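Uncharacterized protein YLR132C (Kluyveromyces marxianus, PDB 6PFQ) is probably a U6 snRNA 3'-end exoribonuclease and phosphodiesterase (Usb1) of the 2H phosphodiesterase superfamily. Local coordinates at residues 7-12 / 64-69; 16-21 / 57-62; 96-101 / 192-197; 100-105 / 115-120. All coordinates share one frame; numbering follows the deposited sequence.

Contact 1: 7-12 / 64-69; sequences KNIGFL and SETMMF
G10 and M67 face each other as an antiparallel hydrogen-bonded pair, each giving its N-H to the other's carbonyl. G10 N reaches M67 O at 2.9 Å, in the carbonyl plane, while M67 N meets G10 O at 2.7 Å, nearly head-on to the C=O. M67 O also receives a CA-H...O contact from CA of I9, the residue that pairs with M68 in the non-hydrogen-bonded step. Beyond the I9/M68 pair, F69 N bonds N8 O at 2.9 Å, and the F69 ring turns its edge to that same oxygen, with CE2 beside the backbone of G10. At the other end the pairing changes character. L12 N donates to the hydroxyl S64 OG at 2.9 Å (160°), and OG in turn donates to E65 O at 2.8 Å. The small chi1 of S64 (70°), which holds OG between its backbone N and carbonyl carbon, sets the hydroxyl between these two partners; the return bond from S64 N to L12 O is weak. With an alanine here, L12 N and E65 O would probably both lose the hydroxyl that joins them, weakening this end of the ladder. Around the polar ladder, I9 CD1 packs on M68 CG at 3.5 Å, the two side chains lying alongside, and the bent M67 chain brings CE to L12 CD1. The edge of the F11 ring points at S64 O, and its side chain also touches S62, a UMP-binding residue. This is an edge-strand pairing, 59-68 on 9-16, in a four-stranded antiparallel sheet of the 2H phosphodiesterase fold.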
loop_
_atom_site.group_PDB
_atom_site.type_symbol
_atom_site.label_atom_id
_atom_site.label_comp_id
_atom_site.label_asym_id
_atom_site.label_seq_id
_atom_site.Cartn_x
_atom_site.Cartn_y
_atom_site.Cartn_z
ATOM N N LYS A 7 15.261 3.963 -14.636
ATOM C CA LYS A 7 15.165 5.012 -15.652
ATOM C C LYS A 7 13.776 4.992 -16.291
ATOM O O LYS A 7 13.270 3.931 -16.687
ATOM C CB LYS A 7 16.242 4.815 -16.725
ATOM N N ASN A 8 13.142 6.159 -16.329
ATOM C CA ASN A 8 11.836 6.351 -16.952
ATOM C C ASN A 8 10.719 5.596 -16.237
ATOM O O ASN A 8 9.718 5.232 -16.852
ATOM C CB ASN A 8 11.904 6.010 -18.446
ATOM C CG ASN A 8 12.863 6.947 -19.189
ATOM O OD1 ASN A 8 12.965 8.129 -18.850
ATOM N ND2 ASN A 8 13.551 6.434 -20.200
ATOM N N ILE A 9 10.881 5.346 -14.936
ATOM C CA ILE A 9 9.880 4.639 -14.128
ATOM C C ILE A 9 9.182 5.682 -13.269
ATOM O O ILE A 9 9.857 6.482 -12.608
ATOM C CB ILE A 9 10.497 3.564 -13.212
ATOM C CG1 ILE A 9 11.308 2.515 -13.985
ATOM C CG2 ILE A 9 9.387 2.895 -12.375
ATOM C CD1 ILE A 9 10.536 1.746 -15.012
ATOM N N GLY A 10 7.856 5.648 -13.231
ATOM C CA GLY A 10 7.093 6.534 -12.356
ATOM C C GLY A 10 6.063 5.755 -11.581
ATOM O O GLY A 10 5.575 4.713 -12.021
ATOM N N PHE A 11 5.711 6.274 -10.400
ATOM C CA PHE A 11 4.734 5.624 -9.527
ATOM C C PHE A 11 4.164 6.686 -8.595
ATOM O O PHE A 11 4.904 7.534 -8.107
ATOM C CB PHE A 11 5.443 4.466 -8.764
ATOM C CG PHE A 11 4.819 4.050 -7.431
ATOM C CD1 PHE A 11 3.673 3.251 -7.389
ATOM C CD2 PHE A 11 5.443 4.364 -6.226
ATOM C CE1 PHE A 11 3.110 2.834 -6.155
ATOM C CE2 PHE A 11 4.899 3.949 -4.980
ATOM C CZ PHE A 11 3.734 3.176 -4.942
ATOM N N LEU A 12 2.852 6.634 -8.352
ATOM C CA LEU A 12 2.146 7.636 -7.559
ATOM C C LEU A 12 1.664 7.022 -6.254
ATOM O O LEU A 12 1.215 5.877 -6.243
ATOM C CB LEU A 12 0.931 8.166 -8.313
ATOM C CG LEU A 12 1.437 9.117 -9.396
ATOM C CD1 LEU A 12 0.487 9.129 -10.598
ATOM C CD2 LEU A 12 1.620 10.502 -8.789
ATOM N N SER A 64 -0.838 4.083 -8.240
ATOM C CA SER A 64 -0.625 3.592 -9.598
ATOM C C SER A 64 0.194 2.316 -9.538
ATOM O O SER A 64 0.869 2.031 -8.537
ATOM C CB SER A 64 0.102 4.616 -10.485
ATOM O OG SER A 64 1.444 4.723 -10.047
ATOM N N GLU A 65 0.135 1.561 -10.638
ATOM C CA GLU A 65 1.114 0.520 -10.890
ATOM C C GLU A 65 2.496 1.153 -11.106
ATOM O O GLU A 65 2.649 2.379 -11.112
ATOM C CB GLU A 65 0.691 -0.314 -12.108
ATOM C CG GLU A 65 0.496 0.509 -13.361
ATOM C CD GLU A 65 -0.268 -0.199 -14.470
ATOM O OE1 GLU A 65 -1.327 -0.813 -14.210
ATOM O OE2 GLU A 65 0.209 -0.133 -15.627
ATOM N N THR A 66 3.528 0.306 -11.203
ATOM C CA THR A 66 4.853 0.761 -11.611
ATOM C C THR A 66 4.768 1.147 -13.072
ATOM O O THR A 66 4.566 0.281 -13.933
ATOM C CB THR A 66 5.900 -0.327 -11.392
ATOM O OG1 THR A 66 6.047 -0.561 -9.993
ATOM C CG2 THR A 66 7.232 0.116 -11.935
ATOM N N MET A 67 4.852 2.438 -13.366
ATOM C CA MET A 67 4.623 2.890 -14.732
ATOM C C MET A 67 5.946 2.937 -15.466
ATOM O O MET A 67 6.857 3.670 -15.071
ATOM C CB MET A 67 3.934 4.256 -14.773
ATOM C CG MET A 67 2.539 4.211 -14.151
ATOM S SD MET A 67 1.681 5.825 -14.191
ATOM C CE MET A 67 2.527 6.734 -12.899
ATOM N N MET A 68 6.057 2.164 -16.533
ATOM C CA MET A 68 7.312 2.102 -17.255
ATOM C C MET A 68 7.144 2.873 -18.550
ATOM O O MET A 68 6.628 2.345 -19.539
ATOM C CB MET A 68 7.695 0.648 -17.462
ATOM C CG MET A 68 7.708 -0.054 -16.101
ATOM S SD MET A 68 8.386 -1.690 -16.244
ATOM C CE MET A 68 7.625 -2.480 -14.807
ATOM N N PHE A 69 7.646 4.100 -18.558
ATOM C CA PHE A 69 7.510 4.911 -19.752
ATOM C C PHE A 69 8.586 4.559 -20.769
ATOM O O PHE A 69 9.678 4.073 -20.428
ATOM C CB PHE A 69 7.603 6.386 -19.375
ATOM C CG PHE A 69 6.531 6.822 -18.402
ATOM C CD1 PHE A 69 5.273 7.237 -18.858
ATOM C CD2 PHE A 69 6.772 6.822 -17.039
ATOM C CE1 PHE A 69 4.294 7.663 -17.973
ATOM C CE2 PHE A 69 5.785 7.235 -16.148
ATOM C CZ PHE A 69 4.548 7.641 -16.619
#

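Contact 2: 16-21 / 57-62; sequences LRLDSK and KPLHVS
L16 and L59 form an antiparallel hydrogen-bonded pair where strand 9-16 runs out beside the start of strand 59-68, the strand that carries H60 and S62 of the UMP site in this 2H phosphodiesterase fold. Along 57-62, K57 comes first and acts through its carbonyl: K57 O accepts from a water that in turn takes the N-H of L18, bridging the two segments just beyond the ladder. P58 follows, its ring carbon CB at 3.5 Å from L16 O and alongside the CG of R17, the two side chains pointing the same way. L59 carries the pairing. Its N-H goes to L16 O at 2.9 Å, and its carbonyl takes L16 N at 2.8 Å, the donor standing 42° above the carbonyl plane. The L59 side chain lies on the same face of the sheet as that of L16, with V155 and F157 of strand 154-161 packed against it. L18 reaches it from beyond the ladder: a chi1 of -81° places CG beside its own backbone N, and CD1 comes across L59 CG at 3.7 Å. The side chain of H60 sets out away from 16-21, and what this residue offers L16 is mainly backbone. At V61 the L16 side chain crosses obliquely, and its CD1 meets V61 CG2 at 4.1 Å.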
loop_
_atom_site.group_PDB
_atom_site.type_symbol
_atom_site.label_atom_id
_atom_site.label_comp_id
_atom_site.label_asym_id
_atom_site.label_seq_id
_atom_site.Cartn_x
_atom_site.Cartn_y
_atom_site.Cartn_z
ATOM N N LEU A 16 1.706 8.419 4.557
ATOM C CA LEU A 16 0.972 8.447 5.829
ATOM C C LEU A 16 1.977 8.434 6.979
ATOM O O LEU A 16 2.568 7.393 7.290
ATOM C CB LEU A 16 0.016 7.248 5.966
ATOM C CG LEU A 16 -0.834 6.921 4.740
ATOM C CD1 LEU A 16 -1.643 5.656 5.049
ATOM C CD2 LEU A 16 -1.781 8.108 4.435
ATOM N N ARG A 17 2.189 9.583 7.606
ATOM C CA ARG A 17 3.089 9.653 8.748
ATOM C C ARG A 17 2.283 9.402 10.011
ATOM O O ARG A 17 1.279 10.078 10.244
ATOM C CB ARG A 17 3.811 10.999 8.779
ATOM C CG ARG A 17 4.713 11.217 7.534
ATOM C CD ARG A 17 5.287 12.645 7.470
ATOM N NE ARG A 17 5.787 13.026 8.785
ATOM C CZ ARG A 17 7.046 12.824 9.177
ATOM N NH1 ARG A 17 7.919 12.257 8.350
ATOM N NH2 ARG A 17 7.423 13.171 10.392
ATOM N N LEU A 18 2.684 8.390 10.782
ATOM C CA LEU A 18 1.968 8.002 11.996
ATOM C C LEU A 18 2.404 8.849 13.175
ATOM O O LEU A 18 3.591 9.149 13.341
ATOM C CB LEU A 18 2.213 6.523 12.338
ATOM C CG LEU A 18 1.397 5.455 11.601
ATOM C CD1 LEU A 18 1.611 5.517 10.097
ATOM C CD2 LEU A 18 1.742 4.099 12.169
ATOM N N ASP A 19 1.446 9.227 13.996
ATOM C CA ASP A 19 1.798 9.897 15.229
ATOM C C ASP A 19 2.130 8.856 16.279
ATOM O O ASP A 19 2.035 7.650 16.053
ATOM C CB ASP A 19 0.676 10.827 15.698
ATOM C CG ASP A 19 -0.593 10.091 16.086
ATOM O OD1 ASP A 19 -0.588 8.893 16.407
ATOM O OD2 ASP A 19 -1.640 10.742 16.102
ATOM N N SER A 20 2.522 9.343 17.459
ATOM C CA SER A 20 2.951 8.452 18.529
ATOM C C SER A 20 1.875 7.435 18.897
ATOM O O SER A 20 2.173 6.244 19.069
ATOM C CB SER A 20 3.341 9.287 19.749
ATOM O OG SER A 20 3.666 8.429 20.801
ATOM N N LYS A 21 0.617 7.877 19.021
ATOM C CA LYS A 21 -0.436 6.939 19.402
ATOM C C LYS A 21 -0.647 5.873 18.324
ATOM O O LYS A 21 -0.815 4.692 18.636
ATOM C CB LYS A 21 -1.754 7.662 19.656
ATOM C CG LYS A 21 -2.868 6.683 19.997
ATOM C CD LYS A 21 -4.134 7.349 20.520
ATOM C CE LYS A 21 -4.977 6.351 21.308
ATOM N NZ LYS A 21 -4.155 5.486 22.222
ATOM N N LYS A 57 8.986 5.075 9.954
ATOM C CA LYS A 57 8.828 4.980 8.514
ATOM C C LYS A 57 7.387 5.350 8.226
ATOM O O LYS A 57 6.488 4.881 8.932
ATOM C CB LYS A 57 9.155 3.560 7.992
ATOM C CG LYS A 57 10.588 3.178 8.349
ATOM C CD LYS A 57 10.951 1.741 8.038
ATOM C CE LYS A 57 10.774 1.402 6.599
ATOM N NZ LYS A 57 11.241 0.014 6.408
ATOM N N PRO A 58 7.110 6.191 7.238
ATOM C CA PRO A 58 5.712 6.409 6.864
ATOM C C PRO A 58 5.140 5.157 6.224
ATOM O O PRO A 58 5.854 4.380 5.587
ATOM C CB PRO A 58 5.772 7.547 5.841
ATOM C CG PRO A 58 7.201 7.478 5.272
ATOM C CD PRO A 58 8.050 6.999 6.434
ATOM N N LEU A 59 3.819 5.014 6.331
ATOM C CA LEU A 59 3.078 4.054 5.523
ATOM C C LEU A 59 2.624 4.724 4.213
ATOM O O LEU A 59 2.853 5.923 3.981
ATOM C CB LEU A 59 1.895 3.517 6.328
ATOM C CG LEU A 59 2.300 2.838 7.642
ATOM C CD1 LEU A 59 1.076 2.201 8.349
ATOM C CD2 LEU A 59 3.395 1.770 7.463
ATOM N N HIS A 60 1.964 3.950 3.352
ATOM C CA HIS A 60 1.661 4.411 2.008
ATOM C C HIS A 60 0.294 3.910 1.561
ATOM O O HIS A 60 -0.239 2.937 2.103
ATOM C CB HIS A 60 2.770 3.955 1.037
ATOM C CG HIS A 60 4.141 4.358 1.476
ATOM N ND1 HIS A 60 4.926 3.568 2.293
ATOM C CD2 HIS A 60 4.854 5.488 1.243
ATOM C CE1 HIS A 60 6.065 4.185 2.531
ATOM N NE2 HIS A 60 6.050 5.353 1.904
ATOM N N VAL A 61 -0.295 4.624 0.600
ATOM C CA VAL A 61 -1.339 4.071 -0.272
ATOM C C VAL A 61 -0.818 4.165 -1.702
ATOM O O VAL A 61 -0.587 5.272 -2.197
ATOM C CB VAL A 61 -2.673 4.812 -0.156
ATOM C CG1 VAL A 61 -3.717 4.185 -1.122
ATOM C CG2 VAL A 61 -3.188 4.870 1.286
ATOM N N SER A 62 -0.627 3.022 -2.359
ATOM C CA SER A 62 -0.280 3.032 -3.783
ATOM C C SER A 62 -1.462 3.524 -4.610
ATOM O O SER A 62 -2.597 3.076 -4.414
ATOM C CB SER A 62 0.108 1.627 -4.252
ATOM O OG SER A 62 1.235 1.198 -3.529
HETATM O O HOH W 1 5.477 7.118 10.510
#

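Contact 3: 96-101 / 192-197; sequences VALSGG and PLLRAN
R195 lays its aliphatic chain along the backbone of L98-G100 and turns its guanidinium to the carbonyl of G100. Leaving the helix with CG beside its backbone N (chi1 -65°), the chain passes L98 O and brings CD to 3.8 Å from S99 CA. A bend at chi3 (-61°) then swings the head group round, and NH1 donates to G100 O at 2.8 Å. The bond is not straight, 139° at the hydrogen, and NH1 stands well above the carbonyl plane rather than on a lone pair; the oxygen for its part sits near the guanidinium edge. P192 N, a turn back in the same helix, lies off one face of that group, displaced toward the rim. The contact thus sets helix 191-197 against the end of strand 94-99, just where G100 and G101 bend the backbone before strand 102-106. On the inner side apolar side chains meet: L98 points toward the helix, and its CD1 touches CD2 of L194 at 3.8 Å, the two side chains crossing at a slant. F157 of strand 154-161 packs on both leucines, while M26 of helix 20-39 backs L194. Next to this pair a water accepts the N-H of L98 and donates to R195 O, 2.8 Å from each atom. R195 O, near the helix C-terminus, has a second donor in Q199 NE2. The last helical residue, N197, folds back so that ND2 reaches L193 O at 2.9 Å, on a lone pair and in the plane of its own amide.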
loop_
_atom_site.group_PDB
_atom_site.type_symbol
_atom_site.label_atom_id
_atom_site.label_comp_id
_atom_site.label_asym_id
_atom_site.label_seq_id
_atom_site.Cartn_x
_atom_site.Cartn_y
_atom_site.Cartn_z
ATOM N N VAL A 96 -7.950 9.441 4.432
ATOM C CA VAL A 96 -7.589 8.033 4.367
ATOM C C VAL A 96 -8.076 7.362 5.641
ATOM O O VAL A 96 -7.636 7.697 6.751
ATOM C CB VAL A 96 -6.080 7.825 4.172
ATOM C CG1 VAL A 96 -5.773 6.348 4.149
ATOM C CG2 VAL A 96 -5.630 8.438 2.861
ATOM N N ALA A 97 -8.937 6.370 5.475
ATOM C CA ALA A 97 -9.423 5.571 6.594
ATOM C C ALA A 97 -9.665 4.184 6.031
ATOM O O ALA A 97 -9.674 3.994 4.811
ATOM C CB ALA A 97 -10.712 6.154 7.220
ATOM N N LEU A 98 -9.774 3.204 6.922
ATOM C CA LEU A 98 -9.758 1.794 6.535
ATOM C C LEU A 98 -11.064 1.106 6.912
ATOM O O LEU A 98 -11.762 1.520 7.843
ATOM C CB LEU A 98 -8.589 1.080 7.201
ATOM C CG LEU A 98 -7.294 1.884 6.886
ATOM C CD1 LEU A 98 -6.231 1.524 7.880
ATOM C CD2 LEU A 98 -6.870 1.663 5.405
ATOM N N SER A 99 -11.390 0.042 6.191
ATOM C CA SER A 99 -12.617 -0.670 6.491
ATOM C C SER A 99 -12.361 -2.153 6.280
ATOM O O SER A 99 -11.505 -2.534 5.466
ATOM C CB SER A 99 -13.715 -0.133 5.556
ATOM O OG SER A 99 -14.817 -0.942 5.598
ATOM N N GLY A 100 -13.075 -3.000 7.033
ATOM C CA GLY A 100 -13.030 -4.426 6.719
ATOM C C GLY A 100 -11.890 -5.117 7.439
ATOM O O GLY A 100 -11.330 -4.612 8.413
ATOM N N GLY A 101 -11.570 -6.325 6.966
ATOM C CA GLY A 101 -10.646 -7.198 7.656
ATOM C C GLY A 101 -9.248 -7.203 7.041
ATOM O O GLY A 101 -8.918 -6.445 6.124
ATOM N N PRO A 192 -10.883 -3.375 15.219
ATOM C CA PRO A 192 -11.654 -2.148 15.501
ATOM C C PRO A 192 -10.784 -1.036 16.040
ATOM O O PRO A 192 -10.976 0.128 15.669
ATOM C CB PRO A 192 -12.713 -2.608 16.511
ATOM C CG PRO A 192 -12.944 -4.063 16.131
ATOM C CD PRO A 192 -11.523 -4.577 15.788
ATOM N N LEU A 193 -9.827 -1.372 16.922
ATOM C CA LEU A 193 -8.888 -0.381 17.436
ATOM C C LEU A 193 -8.048 0.211 16.305
ATOM O O LEU A 193 -7.794 1.419 16.266
ATOM C CB LEU A 193 -7.992 -1.042 18.491
ATOM C CG LEU A 193 -6.827 -0.210 19.026
ATOM C CD1 LEU A 193 -7.364 0.846 20.050
ATOM C CD2 LEU A 193 -5.764 -1.101 19.669
ATOM N N LEU A 194 -7.569 -0.640 15.391
ATOM C CA LEU A 194 -6.776 -0.112 14.288
ATOM C C LEU A 194 -7.621 0.824 13.433
ATOM O O LEU A 194 -7.212 1.962 13.149
ATOM C CB LEU A 194 -6.205 -1.272 13.462
ATOM C CG LEU A 194 -5.360 -0.913 12.247
ATOM C CD1 LEU A 194 -4.465 -2.108 11.904
ATOM C CD2 LEU A 194 -6.262 -0.603 11.031
ATOM N N ARG A 195 -8.805 0.357 12.994
ATOM C CA ARG A 195 -9.608 1.195 12.090
ATOM C C ARG A 195 -10.011 2.510 12.762
ATOM O O ARG A 195 -10.110 3.542 12.097
ATOM C CB ARG A 195 -10.871 0.456 11.625
ATOM C CG ARG A 195 -10.556 -0.789 10.738
ATOM C CD ARG A 195 -11.829 -1.403 10.139
ATOM N NE ARG A 195 -12.727 -1.847 11.189
ATOM C CZ ARG A 195 -12.959 -3.111 11.542
ATOM N NH1 ARG A 195 -12.379 -4.106 10.918
ATOM N NH2 ARG A 195 -13.792 -3.372 12.544
ATOM N N ALA A 196 -10.246 2.503 14.076
ATOM C CA ALA A 196 -10.671 3.753 14.701
ATOM C C ALA A 196 -9.532 4.767 14.729
ATOM O O ALA A 196 -9.772 5.977 14.721
ATOM C CB ALA A 196 -11.201 3.483 16.122
ATOM N N ASN A 197 -8.287 4.309 14.751
ATOM C CA ASN A 197 -7.174 5.210 15.008
ATOM C C ASN A 197 -6.263 5.479 13.816
ATOM O O ASN A 197 -5.559 6.500 13.815
ATOM C CB ASN A 197 -6.326 4.636 16.134
ATOM C CG ASN A 197 -6.985 4.813 17.462
ATOM O OD1 ASN A 197 -6.880 5.879 18.052
ATOM N ND2 ASN A 197 -7.711 3.790 17.924
HETATM O O HOH W 2 -9.004 3.684 9.549
#

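Contact 4: 100-105 / 115-120; sequences GGWLVY and LAVGLS
L115 presses its isobutyl group on one face of the W102 indole, the methyl CD2 lying 3.8 Å from the centroid of the six-membered ring and only 12° off its normal. The L115 branch carbon CG comes closer still, 3.5 Å from W102 CE3. At the ring edge, near its plane, lies A116 O, and V117 CG2 reaches CZ3 of W102 at 3.6 Å. With CG of L115 trans to its backbone N (chi1 -179°), both methyls are brought up to the indole. A glycine in place of this tryptophan would probably take the aromatic partner from L115 and V117, leave A187 O without the indole N-H and open a gap beneath helix 20-39. What holds these groups in register is the ladder behind them: L103 N donates to A116 O at 2.8 Å, and A116 N to L103 O at 2.9 Å, with V104 and L115 as the next, non-hydrogen-bonded pair. On the face of L103 and A116, the CB of A116 meets the edge of the Y105 ring, and L103 CD1 lies against G118 N at 3.7 Å. Near the corner, a water donates to G101 O and accepts from G118 N, joining the two segments. Further out, W102 NE1 is taken by A187 O, and the Y105 ring stacks on H154 of the UMP site. The two strands form a beta hairpin, 102-106 with 112-119, packed under V29 and V33 of helix 20-39; strand 112-119 also pairs with strands 154-161 and 94-99.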
loop_
_atom_site.group_PDB
_atom_site.type_symbol
_atom_site.label_atom_id
_atom_site.label_comp_id
_atom_site.label_asym_id
_atom_site.label_seq_id
_atom_site.Cartn_x
_atom_site.Cartn_y
_atom_site.Cartn_z
ATOM N N GLY A 100 -13.075 -3.000 7.033
ATOM C CA GLY A 100 -13.030 -4.426 6.719
ATOM C C GLY A 100 -11.890 -5.117 7.439
ATOM O O GLY A 100 -11.330 -4.612 8.413
ATOM N N GLY A 101 -11.570 -6.325 6.966
ATOM C CA GLY A 101 -10.646 -7.198 7.656
ATOM C C GLY A 101 -9.248 -7.203 7.041
ATOM O O GLY A 101 -8.918 -6.445 6.124
ATOM N N TRP A 102 -8.417 -8.087 7.573
ATOM C CA TRP A 102 -7.069 -8.242 7.046
ATOM C C TRP A 102 -7.100 -8.764 5.626
ATOM O O TRP A 102 -7.896 -9.652 5.292
ATOM C CB TRP A 102 -6.272 -9.240 7.884
ATOM C CG TRP A 102 -5.891 -8.791 9.222
ATOM C CD1 TRP A 102 -6.186 -9.446 10.404
ATOM C CD2 TRP A 102 -5.098 -7.629 9.588
ATOM N NE1 TRP A 102 -5.635 -8.768 11.444
ATOM C CE2 TRP A 102 -4.974 -7.649 10.989
ATOM C CE3 TRP A 102 -4.499 -6.579 8.869
ATOM C CZ2 TRP A 102 -4.267 -6.658 11.698
ATOM C CZ3 TRP A 102 -3.772 -5.603 9.567
ATOM C CH2 TRP A 102 -3.664 -5.656 10.978
ATOM N N LEU A 103 -6.189 -8.233 4.800
ATOM C CA LEU A 103 -5.924 -8.725 3.461
ATOM C C LEU A 103 -4.450 -9.104 3.380
ATOM O O LEU A 103 -3.632 -8.580 4.131
ATOM C CB LEU A 103 -6.227 -7.661 2.423
ATOM C CG LEU A 103 -7.611 -6.993 2.578
ATOM C CD1 LEU A 103 -7.710 -5.846 1.607
ATOM C CD2 LEU A 103 -8.693 -8.015 2.263
ATOM N N VAL A 104 -4.109 -10.033 2.485
ATOM C CA VAL A 104 -2.692 -10.321 2.235
ATOM C C VAL A 104 -2.457 -10.165 0.746
ATOM O O VAL A 104 -3.139 -10.824 -0.060
ATOM C CB VAL A 104 -2.249 -11.709 2.720
ATOM C CG1 VAL A 104 -0.722 -11.854 2.462
ATOM C CG2 VAL A 104 -2.556 -11.884 4.259
ATOM N N TYR A 105 -1.590 -9.218 0.387
ATOM C CA TYR A 105 -1.209 -8.950 -1.008
ATOM C C TYR A 105 0.229 -9.385 -1.252
ATOM O O TYR A 105 1.102 -9.069 -0.461
ATOM C CB TYR A 105 -1.301 -7.462 -1.333
ATOM C CG TYR A 105 -2.725 -6.929 -1.469
ATOM C CD1 TYR A 105 -3.484 -7.217 -2.590
ATOM C CD2 TYR A 105 -3.294 -6.137 -0.465
ATOM C CE1 TYR A 105 -4.793 -6.708 -2.743
ATOM C CE2 TYR A 105 -4.591 -5.627 -0.609
ATOM C CZ TYR A 105 -5.325 -5.924 -1.729
ATOM O OH TYR A 105 -6.589 -5.426 -1.866
ATOM N N LEU A 115 0.612 -7.695 4.819
ATOM C CA LEU A 115 -0.606 -7.676 5.619
ATOM C C LEU A 115 -1.182 -6.266 5.556
ATOM O O LEU A 115 -0.499 -5.309 5.937
ATOM C CB LEU A 115 -0.253 -8.048 7.068
ATOM C CG LEU A 115 -1.447 -8.101 8.024
ATOM C CD1 LEU A 115 -2.342 -9.312 7.705
ATOM C CD2 LEU A 115 -0.948 -8.152 9.497
ATOM N N ALA A 116 -2.429 -6.136 5.095
ATOM C CA ALA A 116 -3.008 -4.867 4.693
ATOM C C ALA A 116 -4.453 -4.789 5.176
ATOM O O ALA A 116 -5.081 -5.804 5.527
ATOM C CB ALA A 116 -2.943 -4.698 3.143
ATOM N N VAL A 117 -4.995 -3.567 5.146
ATOM C CA VAL A 117 -6.437 -3.336 5.298
ATOM C C VAL A 117 -6.894 -2.445 4.152
ATOM O O VAL A 117 -6.175 -1.525 3.744
ATOM C CB VAL A 117 -6.768 -2.689 6.671
ATOM C CG1 VAL A 117 -8.331 -2.634 6.866
ATOM C CG2 VAL A 117 -6.060 -3.501 7.815
ATOM N N GLY A 118 -8.059 -2.758 3.576
ATOM C CA GLY A 118 -8.564 -1.957 2.475
ATOM C C GLY A 118 -9.048 -0.573 2.897
ATOM O O GLY A 118 -9.470 -0.332 4.031
ATOM N N LEU A 119 -9.019 0.366 1.952
ATOM C CA LEU A 119 -9.544 1.695 2.274
ATOM C C LEU A 119 -11.062 1.680 2.422
ATOM O O LEU A 119 -11.773 0.913 1.753
ATOM C CB LEU A 119 -9.186 2.697 1.179
ATOM C CG LEU A 119 -7.957 3.582 1.533
ATOM C CD1 LEU A 119 -6.695 2.693 1.745
ATOM C CD2 LEU A 119 -7.694 4.612 0.431
ATOM N N SER A 120 -11.558 2.584 3.269
ATOM C CA SER A 120 -13.006 2.731 3.443
ATOM C C SER A 120 -13.685 3.245 2.167
ATOM O O SER A 120 -13.059 3.796 1.248
ATOM C CB SER A 120 -13.297 3.699 4.599
ATOM O OG SER A 120 -13.013 5.024 4.189
HETATM O O HOH W 3 -10.067 -4.648 4.442
#

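How the contacts relate
Contacts 1 and 2 lie on strand 59-68, their centres 22 Å apart, and share the four-stranded sheet; contact 2 falls within the chain span bracketed by contact 1, and they meet where F11 CZ touches S62 OG at 3.5 Å. Contacts 3 and 4 come later in the chain, centres 9 Å apart, sharing the corner G100-G101 and the six-stranded sheet. Contacts 1 and 3 are on opposite sides of the chain's centre, centres 29 Å apart, whereas contact 2 touches contact 3 through V61 and V96. UMP-binding residues come from both sheets: H60 and S62 from strand 59-68, H154 and S156 from 154-161, with N152 just before it; Y105 of contact 4 adjoins N152 and H154.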